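Local coordinates for protein pectinesterase inhibitor (Actinidia chinensis, PDB 1XG2) that inhibits pectin methylesterase, binding the enzyme through a helical fold, and may help to regulate fruit ripening, at residues K12-S17 / L139-L144; Q21-D26 / Q39-I44; P66-R71 / D117-P122. One frame throughout, in Å; residues are numbered along the deposited sequence. Where two conformers were deposited one is given.

Contact 1 of 3, residues K12-S17 / L139-L144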
loop_
_atom_site.group_PDB
_atom_site.type_symbol
_atom_site.label_atom_id
_atom_site.label_comp_id
_atom_site.label_asym_id
_atom_site.label_seq_id
_atom_site.Cartn_x
_atom_site.Cartn_y
_atom_site.Cartn_z
ATOM N N LYS B 12 -15.851 -3.329 19.616
ATOM C CA LYS B 12 -14.810 -2.597 18.885
ATOM C C LYS B 12 -14.773 -2.911 17.389
ATOM O O LYS B 12 -14.022 -2.271 16.652
ATOM C CB LYS B 12 -13.431 -2.892 19.491
ATOM C CG LYS B 12 -13.161 -2.226 20.827
ATOM C CD LYS B 12 -11.835 -2.722 21.423
ATOM C CE LYS B 12 -11.664 -2.295 22.874
ATOM N NZ LYS B 12 -12.472 -3.114 23.830
ATOM N N THR B 13 -15.524 -3.912 16.932
ATOM C CA THR B 13 -15.543 -4.242 15.516
ATOM C C THR B 13 -16.589 -3.411 14.794
ATOM O O THR B 13 -17.495 -2.851 15.404
ATOM C CB THR B 13 -15.867 -5.758 15.253
ATOM O OG1 THR B 13 -17.216 -6.060 15.652
ATOM C CG2 THR B 13 -14.994 -6.684 16.082
ATOM N N ARG B 14 -16.492 -3.386 13.477
ATOM C CA ARG B 14 -17.435 -2.627 12.676
ATOM C C ARG B 14 -18.789 -3.320 12.523
ATOM O O ARG B 14 -19.774 -2.675 12.154
ATOM C CB ARG B 14 -16.822 -2.283 11.317
ATOM C CG ARG B 14 -16.495 -3.456 10.476
ATOM C CD ARG B 14 -15.379 -3.190 9.475
ATOM N NE ARG B 14 -15.899 -2.712 8.196
ATOM C CZ ARG B 14 -15.526 -1.592 7.584
ATOM N NH1 ARG B 14 -14.666 -0.747 8.129
ATOM N NH2 ARG B 14 -16.041 -1.297 6.412
ATOM N N ASN B 15 -18.855 -4.617 12.818
ATOM C CA ASN B 15 -20.124 -5.340 12.822
ATOM C C ASN B 15 -20.203 -6.224 14.077
ATOM O O ASN B 15 -19.913 -7.421 14.025
ATOM C CB ASN B 15 -20.273 -6.187 11.548
ATOM C CG ASN B 15 -21.662 -6.753 11.383
ATOM O OD1 ASN B 15 -22.438 -6.813 12.344
ATOM N ND2 ASN B 15 -21.990 -7.183 10.157
ATOM N N PRO B 16 -20.555 -5.628 15.214
ATOM C CA PRO B 16 -20.674 -6.390 16.465
ATOM C C PRO B 16 -21.650 -7.563 16.407
ATOM O O PRO B 16 -21.431 -8.557 17.081
ATOM C CB PRO B 16 -21.156 -5.327 17.474
ATOM C CG PRO B 16 -20.666 -4.048 16.920
ATOM C CD PRO B 16 -20.809 -4.186 15.423
ATOM N N SER B 17 -22.729 -7.452 15.645
ATOM C CA SER B 17 -23.687 -8.546 15.557
ATOM C C SER B 17 -23.044 -9.765 14.911
ATOM O O SER B 17 -23.214 -10.887 15.378
ATOM C CB SER B 17 -24.921 -8.130 14.763
ATOM O OG SER B 17 -25.597 -7.102 15.456
ATOM N N LEU B 139 -15.148 -9.759 9.199
ATOM C CA LEU B 139 -14.486 -10.886 9.827
ATOM C C LEU B 139 -13.032 -10.581 10.129
ATOM O O LEU B 139 -12.528 -10.958 11.187
ATOM C CB LEU B 139 -14.573 -12.127 8.938
ATOM C CG LEU B 139 -15.998 -12.669 8.822
ATOM C CD1 LEU B 139 -16.057 -13.867 7.878
ATOM C CD2 LEU B 139 -16.559 -12.994 10.193
ATOM N N CYS B 140 -12.370 -9.908 9.192
ATOM C CA CYS B 140 -10.964 -9.533 9.369
ATOM C C CYS B 140 -10.835 -8.509 10.493
ATOM O O CYS B 140 -9.826 -8.463 11.206
ATOM C CB CYS B 140 -10.386 -8.982 8.078
ATOM S SG CYS B 140 -9.970 -10.234 6.836
ATOM N N ASP B 141 -11.866 -7.693 10.666
ATOM C CA ASP B 141 -11.872 -6.716 11.743
ATOM C C ASP B 141 -11.883 -7.386 13.129
ATOM O O ASP B 141 -11.294 -6.863 14.070
ATOM C CB ASP B 141 -13.046 -5.769 11.590
ATOM C CG ASP B 141 -12.833 -4.471 12.312
ATOM O OD1 ASP B 141 -11.696 -3.944 12.312
ATOM O OD2 ASP B 141 -13.752 -3.887 12.885
ATOM N N ILE B 142 -12.518 -8.549 13.253
ATOM C CA ILE B 142 -12.455 -9.302 14.502
ATOM C C ILE B 142 -10.990 -9.643 14.792
ATOM O O ILE B 142 -10.508 -9.494 15.905
ATOM C CB ILE B 142 -13.321 -10.593 14.468
ATOM C CG1 ILE B 142 -14.790 -10.285 14.176
ATOM C CG2 ILE B 142 -13.281 -11.279 15.820
ATOM C CD1 ILE B 142 -15.593 -11.504 13.782
ATOM N N VAL B 143 -10.283 -10.091 13.766
ATOM C CA VAL B 143 -8.887 -10.447 13.919
ATOM C C VAL B 143 -8.062 -9.233 14.296
ATOM O O VAL B 143 -7.214 -9.317 15.165
ATOM C CB VAL B 143 -8.309 -11.067 12.631
ATOM C CG1 VAL B 143 -6.840 -11.413 12.824
ATOM C CG2 VAL B 143 -9.099 -12.298 12.240
ATOM N N LEU B 144 -8.321 -8.105 13.651
ATOM C CA LEU B 144 -7.584 -6.879 13.944
ATOM C C LEU B 144 -7.790 -6.447 15.399
ATOM O O LEU B 144 -6.846 -6.065 16.076
ATOM C CB LEU B 144 -8.011 -5.752 12.992
ATOM C CG LEU B 144 -7.599 -5.936 11.531
ATOM C CD1 LEU B 144 -8.312 -4.951 10.614
ATOM C CD2 LEU B 144 -6.077 -5.758 11.387
#
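Two flat groups meet here without pairing: the Asp141 carboxylate and the Arg14 guanidinium stand almost perpendicular, their planes 88° apart. Arg14 presents its aliphatic part, CD lying over one face of the carboxylate at 4.0 Å from Asp141 CG, while Thr13 CA approaches OD2 from the other side of that plane, 3.2 Å away. The charged end passes by; Arg14 NE stays 5.3 Å from Asp141 OD2, too far for a salt bridge, although the opposite charges may still attract.

The polar contact is instead with the backbone. Arg14 N donates to Asp141 OD2 over 2.8 Å, meeting the oxygen nearly along its C-O axis, and the N-H...O angle of 139° makes the bond bent. Asp141 CG lies anti to the backbone N (chi1 -158°), which swings the carboxylate off helix 127-149 toward the chain at Thr13 and Arg14. Replacing Asp141 by an alanine would probably leave the Arg14 N-H without this acceptor and uncover the Thr13 CA and Arg14 CD that now border the carboxylate.

Beside this bond is a small apolar contact, Thr13 CG2 against Ile142 CA at 4.0 Å and CG1 at 4.1 Å. Thr13 OG1 turns to another acceptor, Cys10 O. The other carboxylate oxygen, Asp141 OD1, comes close to Asp188 OD2 of the pectinesterase chain, and this proximity of like charges might favour a protonated carboxyl.

Asn15 N-caps helix 16-24 and also bonds Asp138, so the start of that helix is attached to helix 127-149. On this last helix Leu139, Ile142 and Val143 reach helix 34-60, and Val143 and Leu144 reach helix 98-118, placing residues 12-15 against a bundle helix that also packs on helices 34-60 and 98-118.

Contact 2 of 3, residues Q21-D26 / Q39-I44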
loop_
_atom_site.group_PDB
_atom_site.type_symbol
_atom_site.label_atom_id
_atom_site.label_comp_id
_atom_site.label_asym_id
_atom_site.label_seq_id
_atom_site.Cartn_x
_atom_site.Cartn_y
_atom_site.Cartn_z
ATOM N N GLN B 21 -22.111 -13.544 16.508
ATOM C CA GLN B 21 -22.557 -14.748 15.834
ATOM C C GLN B 21 -21.371 -15.677 15.545
ATOM O O GLN B 21 -21.446 -16.883 15.781
ATOM C CB GLN B 21 -23.278 -14.339 14.556
ATOM C CG GLN B 21 -23.881 -15.431 13.724
ATOM C CD GLN B 21 -24.545 -14.833 12.480
ATOM O OE1 GLN B 21 -24.296 -15.277 11.349
ATOM N NE2 GLN B 21 -25.336 -13.776 12.689
ATOM N N ALA B 22 -20.262 -15.099 15.097
ATOM C CA ALA B 22 -19.075 -15.870 14.744
ATOM C C ALA B 22 -18.428 -16.499 15.976
ATOM O O ALA B 22 -18.111 -17.683 15.968
ATOM C CB ALA B 22 -18.061 -14.991 14.001
ATOM N N LEU B 23 -18.231 -15.713 17.030
ATOM C CA LEU B 23 -17.603 -16.204 18.248
ATOM C C LEU B 23 -18.503 -17.206 18.998
ATOM O O LEU B 23 -18.018 -18.183 19.558
ATOM C CB LEU B 23 -17.191 -15.020 19.154
ATOM C CG LEU B 23 -16.083 -14.120 18.562
ATOM C CD1 LEU B 23 -15.613 -12.987 19.515
ATOM C CD2 LEU B 23 -14.891 -14.937 18.114
ATOM N N GLU B 24 -19.812 -16.981 18.972
ATOM C CA GLU B 24 -20.764 -17.897 19.615
ATOM C C GLU B 24 -20.906 -19.214 18.841
ATOM O O GLU B 24 -21.467 -20.176 19.368
ATOM C CB GLU B 24 -22.144 -17.244 19.772
ATOM C CG GLU B 24 -22.338 -16.475 21.077
ATOM C CD GLU B 24 -23.756 -15.931 21.223
ATOM O OE1 GLU B 24 -24.495 -15.887 20.202
ATOM O OE2 GLU B 24 -24.129 -15.532 22.353
ATOM N N SER B 25 -20.407 -19.272 17.604
ATOM C CA SER B 25 -20.461 -20.507 16.818
ATOM C C SER B 25 -19.400 -21.527 17.270
ATOM O O SER B 25 -19.399 -22.662 16.813
ATOM C CB SER B 25 -20.340 -20.211 15.318
ATOM O OG SER B 25 -19.003 -19.924 14.948
ATOM N N ASP B 26 -18.497 -21.102 18.155
ATOM C CA ASP B 26 -17.508 -21.981 18.790
ATOM C C ASP B 26 -18.118 -22.702 20.002
ATOM O O ASP B 26 -18.387 -22.068 21.010
ATOM C CB ASP B 26 -16.301 -21.144 19.238
ATOM C CG ASP B 26 -15.139 -21.987 19.755
ATOM O OD1 ASP B 26 -15.294 -23.210 19.928
ATOM O OD2 ASP B 26 -14.018 -21.493 20.017
ATOM N N GLN B 39 -7.148 -17.377 16.782
ATOM C CA GLN B 39 -6.987 -18.451 15.806
ATOM C C GLN B 39 -8.328 -18.841 15.204
ATOM O O GLN B 39 -8.428 -19.109 14.014
ATOM C CB GLN B 39 -6.315 -19.684 16.425
ATOM C CG GLN B 39 -4.858 -19.483 16.874
ATOM C CD GLN B 39 -3.848 -19.317 15.723
ATOM O OE1 GLN B 39 -4.245 -19.262 14.550
ATOM N NE2 GLN B 39 -2.575 -19.239 16.043
ATOM N N PHE B 40 -9.367 -18.835 16.028
ATOM C CA PHE B 40 -10.695 -19.201 15.564
ATOM C C PHE B 40 -11.168 -18.177 14.543
ATOM O O PHE B 40 -11.709 -18.529 13.486
ATOM C CB PHE B 40 -11.667 -19.263 16.749
ATOM C CG PHE B 40 -13.041 -19.690 16.374
ATOM C CD1 PHE B 40 -13.330 -21.033 16.186
ATOM C CD2 PHE B 40 -14.043 -18.753 16.181
ATOM C CE1 PHE B 40 -14.609 -21.444 15.820
ATOM C CE2 PHE B 40 -15.325 -19.160 15.803
ATOM C CZ PHE B 40 -15.605 -20.508 15.635
ATOM N N SER B 41 -10.930 -16.916 14.871
ATOM C CA SER B 41 -11.390 -15.812 14.045
ATOM C C SER B 41 -10.614 -15.755 12.733
ATOM O O SER B 41 -11.158 -15.484 11.670
ATOM C CB SER B 41 -11.186 -14.514 14.828
ATOM O OG SER B 41 -12.316 -14.473 15.868
ATOM N N ILE B 42 -9.327 -16.103 12.725
ATOM C CA ILE B 42 -8.586 -16.168 11.461
ATOM C C ILE B 42 -9.171 -17.288 10.598
ATOM O O ILE B 42 -9.372 -17.105 9.415
ATOM C CB ILE B 42 -7.059 -16.387 11.683
ATOM C CG1 ILE B 42 -6.430 -15.208 12.415
ATOM C CG2 ILE B 42 -6.332 -16.578 10.346
ATOM C CD1 ILE B 42 -5.059 -15.544 13.019
ATOM N N ASP B 43 -9.452 -18.431 11.204
ATOM C CA ASP B 43 -10.007 -19.577 10.480
ATOM C C ASP B 43 -11.313 -19.205 9.793
ATOM O O ASP B 43 -11.518 -19.545 8.634
ATOM C CB ASP B 43 -10.261 -20.756 11.420
ATOM C CG ASP B 43 -8.985 -21.461 11.858
ATOM O OD1 ASP B 43 -7.861 -21.106 11.397
ATOM O OD2 ASP B 43 -9.028 -22.385 12.697
ATOM N N ILE B 44 -12.172 -18.481 10.509
ATOM C CA ILE B 44 -13.447 -18.023 9.979
ATOM C C ILE B 44 -13.247 -17.075 8.805
ATOM O O ILE B 44 -13.917 -17.205 7.778
ATOM C CB ILE B 44 -14.266 -17.307 11.090
ATOM C CG1 ILE B 44 -14.715 -18.304 12.166
ATOM C CG2 ILE B 44 -15.466 -16.612 10.505
ATOM C CD1 ILE B 44 -15.836 -19.203 11.751
#
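Phe40 and Asp26 meet because both first torsions set the group anti to its own backbone N: chi1 is -177° at Phe40, carrying the ring out from helix 34-60, and -173° at Asp26, laying its side chain across that ring. The two side chains run in opposite directions and the carboxylate is turned only 14° from the ring plane, an almost parallel overlap. Asp26 CB makes the CH-pi contact, 3.9 Å from the ring centroid and displaced toward the rim, with OD2 above the rim beside Phe40 CD1, 3.9 Å from it. The carboxylate itself is held elsewhere, OD2 by a salt bridge to Lys32 and OD1 by the backbone N of Arg28, which should fix its rotation above the ring.

The edge of the aromatic ring meets oxygens. Ala22 O is 3.2 Å from Phe40 CE2, and Ser25 OG lies in the ring plane at 3.5 Å from CZ, where the partly positive ring hydrogens are likely to suit them. These oxygens are themselves joined: Ser25 OG donates to Ala22 O over 2.6 Å, and Ser25 N bonds the same carbonyl at 3.2 Å, so two donors grip it near the end of helix 16-24. Leu23 CD2 adds a looser, oblique apolar contact, 4.4 Å from Phe40 CD2.

Phe40 thus packs its ring against the last turn of helix 16-24 and Asp26 beyond it, joining the N-terminal helical extension to the first long helix of the four-helix bundle, the fold of the plant invertase and pectin methylesterase inhibitor family.

Contact 3 of 3, residues P66-R71 / D117-P122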
loop_
_atom_site.group_PDB
_atom_site.type_symbol
_atom_site.label_atom_id
_atom_site.label_comp_id
_atom_site.label_asym_id
_atom_site.label_seq_id
_atom_site.Cartn_x
_atom_site.Cartn_y
_atom_site.Cartn_z
ATOM N N PRO B 66 -15.333 -7.525 -21.459
ATOM C CA PRO B 66 -13.930 -7.409 -21.025
ATOM C C PRO B 66 -13.672 -6.537 -19.781
ATOM O O PRO B 66 -12.815 -6.897 -18.970
ATOM C CB PRO B 66 -13.234 -6.808 -22.252
ATOM C CG PRO B 66 -14.054 -7.290 -23.399
ATOM C CD PRO B 66 -15.476 -7.180 -22.888
ATOM N N LYS B 67 -14.393 -5.431 -19.630
ATOM C CA LYS B 67 -14.174 -4.544 -18.488
ATOM C C LYS B 67 -14.609 -5.225 -17.196
ATOM O O LYS B 67 -13.901 -5.187 -16.190
ATOM C CB LYS B 67 -14.920 -3.223 -18.662
ATOM C CG LYS B 67 -14.487 -2.124 -17.680
ATOM C CD LYS B 67 -15.159 -0.794 -18.015
ATOM C CE LYS B 67 -15.040 0.216 -16.888
ATOM N NZ LYS B 67 -15.172 1.634 -17.362
ATOM N N LEU B 68 -15.777 -5.857 -17.243
ATOM C CA LEU B 68 -16.306 -6.579 -16.099
ATOM C C LEU B 68 -15.375 -7.721 -15.712
ATOM O O LEU B 68 -15.097 -7.918 -14.532
ATOM C CB LEU B 68 -17.713 -7.112 -16.405
ATOM C CG LEU B 68 -18.388 -7.926 -15.298
ATOM C CD1 LEU B 68 -18.593 -7.107 -14.006
ATOM C CD2 LEU B 68 -19.717 -8.473 -15.809
ATOM N N LYS B 69 -14.897 -8.466 -16.709
ATOM C CA LYS B 69 -13.989 -9.578 -16.472
ATOM C C LYS B 69 -12.690 -9.102 -15.819
ATOM O O LYS B 69 -12.127 -9.797 -14.980
ATOM C CB LYS B 69 -13.670 -10.303 -17.772
ATOM C CG LYS B 69 -14.868 -11.039 -18.357
ATOM C CD LYS B 69 -14.461 -11.966 -19.492
ATOM C CE LYS B 69 -13.892 -13.276 -18.960
ATOM N NZ LYS B 69 -12.815 -13.801 -19.855
ATOM N N GLY B 70 -12.223 -7.926 -16.219
ATOM C CA GLY B 70 -11.027 -7.337 -15.625
ATOM C C GLY B 70 -11.247 -6.964 -14.161
ATOM O O GLY B 70 -10.329 -7.058 -13.357
ATOM N N ARG B 71 -12.455 -6.522 -13.824
ATOM C CA ARG B 71 -12.820 -6.242 -12.437
ATOM C C ARG B 71 -12.844 -7.523 -11.607
ATOM O O ARG B 71 -12.263 -7.584 -10.503
ATOM C CB ARG B 71 -14.142 -5.483 -12.361
ATOM C CG ARG B 71 -14.025 -4.091 -12.920
ATOM C CD ARG B 71 -15.330 -3.335 -13.018
ATOM N NE ARG B 71 -15.064 -1.946 -13.347
ATOM C CZ ARG B 71 -15.851 -0.927 -13.047
ATOM N NH1 ARG B 71 -15.471 0.298 -13.372
ATOM N NH2 ARG B 71 -17.020 -1.114 -12.457
ATOM N N ASP B 117 -13.370 -1.170 -4.424
ATOM C CA ASP B 117 -12.873 0.018 -5.119
ATOM C C ASP B 117 -12.797 -0.168 -6.642
ATOM O O ASP B 117 -12.876 0.811 -7.372
ATOM C CB ASP B 117 -11.474 0.386 -4.666
ATOM C CG ASP B 117 -11.397 0.841 -3.216
ATOM O OD1 ASP B 117 -12.396 1.280 -2.620
ATOM O OD2 ASP B 117 -10.323 0.786 -2.608
ATOM N N SER B 118 -12.625 -1.403 -7.109
ATOM C CA SER B 118 -12.501 -1.682 -8.543
ATOM C C SER B 118 -13.836 -1.598 -9.285
ATOM O O SER B 118 -13.864 -1.569 -10.520
ATOM C CB SER B 118 -11.903 -3.074 -8.764
ATOM O OG SER B 118 -10.603 -3.170 -8.198
ATOM N N PHE B 119 -14.935 -1.574 -8.537
ATOM C CA PHE B 119 -16.271 -1.485 -9.130
ATOM C C PHE B 119 -16.844 -0.078 -9.004
ATOM O O PHE B 119 -17.973 0.114 -8.563
ATOM C CB PHE B 119 -17.198 -2.509 -8.487
ATOM C CG PHE B 119 -17.089 -3.875 -9.088
ATOM C CD1 PHE B 119 -17.797 -4.187 -10.234
ATOM C CD2 PHE B 119 -16.277 -4.846 -8.514
ATOM C CE1 PHE B 119 -17.716 -5.454 -10.806
ATOM C CE2 PHE B 119 -16.186 -6.107 -9.081
ATOM C CZ PHE B 119 -16.910 -6.413 -10.235
ATOM N N GLU B 120 -16.072 0.910 -9.426
ATOM C CA GLU B 120 -16.530 2.286 -9.355
ATOM C C GLU B 120 -17.078 2.680 -10.711
ATOM O O GLU B 120 -16.375 2.650 -11.725
ATOM C CB GLU B 120 -15.426 3.217 -8.855
ATOM C CG GLU B 120 -15.345 3.186 -7.327
ATOM C CD GLU B 120 -14.494 4.291 -6.737
ATOM O OE1 GLU B 120 -14.819 5.491 -6.949
ATOM O OE2 GLU B 120 -13.507 3.953 -6.041
ATOM N N GLY B 121 -18.367 3.010 -10.710
ATOM C CA GLY B 121 -19.122 3.236 -11.923
ATOM C C GLY B 121 -19.494 1.898 -12.528
ATOM O O GLY B 121 -19.155 0.859 -11.978
ATOM N N PRO B 122 -20.210 1.917 -13.644
ATOM C CA PRO B 122 -20.531 0.685 -14.373
ATOM C C PRO B 122 -19.285 0.031 -14.991
ATOM O O PRO B 122 -18.333 0.743 -15.296
ATOM C CB PRO B 122 -21.482 1.173 -15.476
ATOM C CG PRO B 122 -21.116 2.610 -15.669
ATOM C CD PRO B 122 -20.784 3.115 -14.288
HETATM O O HOH W 1 -17.983 1.435 -18.193
#
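Arg71 and Ser118 bring the two backbones closest, their CA atoms 6.0 Å apart, and the segments differ sharply in geometry. Residues 66-71 form the first turns of helix 66-95, with regular bonds such as Arg71 N to Lys67 O. Residues 119-122 have left the helical path, and Gly121 has a positive phi of 79°; a CB there would run into Pro122 CD.

Into this bend Arg71 extends its chain from CG to NE, delivering the guanidinium to carbonyls of the turn. Arg71 NH2 donates to Gly121 O at 2.9 Å, nearly straight (163°) and in the guanidinium plane, whereas its NH1 reaches Glu120 O at 3.0 Å with that oxygen tilted out of the plane. Both nitrogens sit above the planes of the carbonyls they bond. NH2 also makes a weak bond to Pro123 O. Ser118 O lies 3.1 Å above one face of the guanidinium, and Pro122 O is over the opposite face; neither is hydrogen-bonded to it, but their partial negative charges would probably favour the cation.

This joins the start of helix 66-95 to the chain leaving helix 98-118, the open end of a helical hairpin within the four-helix bundle. Phe119 also packs on Cys75, whose disulfide to Cys115 links the same two helices.

The Phe119 ring receives Arg71 CB over one face, a CH-pi contact 3.9 Å from the centroid, while Leu68 CD1 comes in its plane at the edge, 3.7 Å from CE1. Further out, a water accepts from Lys67 NZ at 2.9 Å and donates to Pro122 O at 3.0 Å.

The pectinesterase chain borders this end of the bundle: its Thr78 packs on Arg71 and Ser118, and its Lys224 forms a salt bridge with Asp117.

From the N terminus, the chain first passes through 12-17, whose partner 139-144 lies on the last helix, so contact 1 closes a loop that takes in most of the protein. Inside it, contact 2 closes a short loop from 21-26 to 39-44, and contact 3 then closes its own, from 66-71 to 117-122. These two follow in series and none cross. Contacts 1 and 2 are neighbours, centres 11 Å apart and touching where Leu139 packs on Ile44 and Val143 on Ile42; together they fix the region of helix 16-24 to helices 127-149 and 34-60. Contact 3, centred about 32 Å from contact 2 and on the opposite side of the chain's centre, joins helices 66-95 and 98-118.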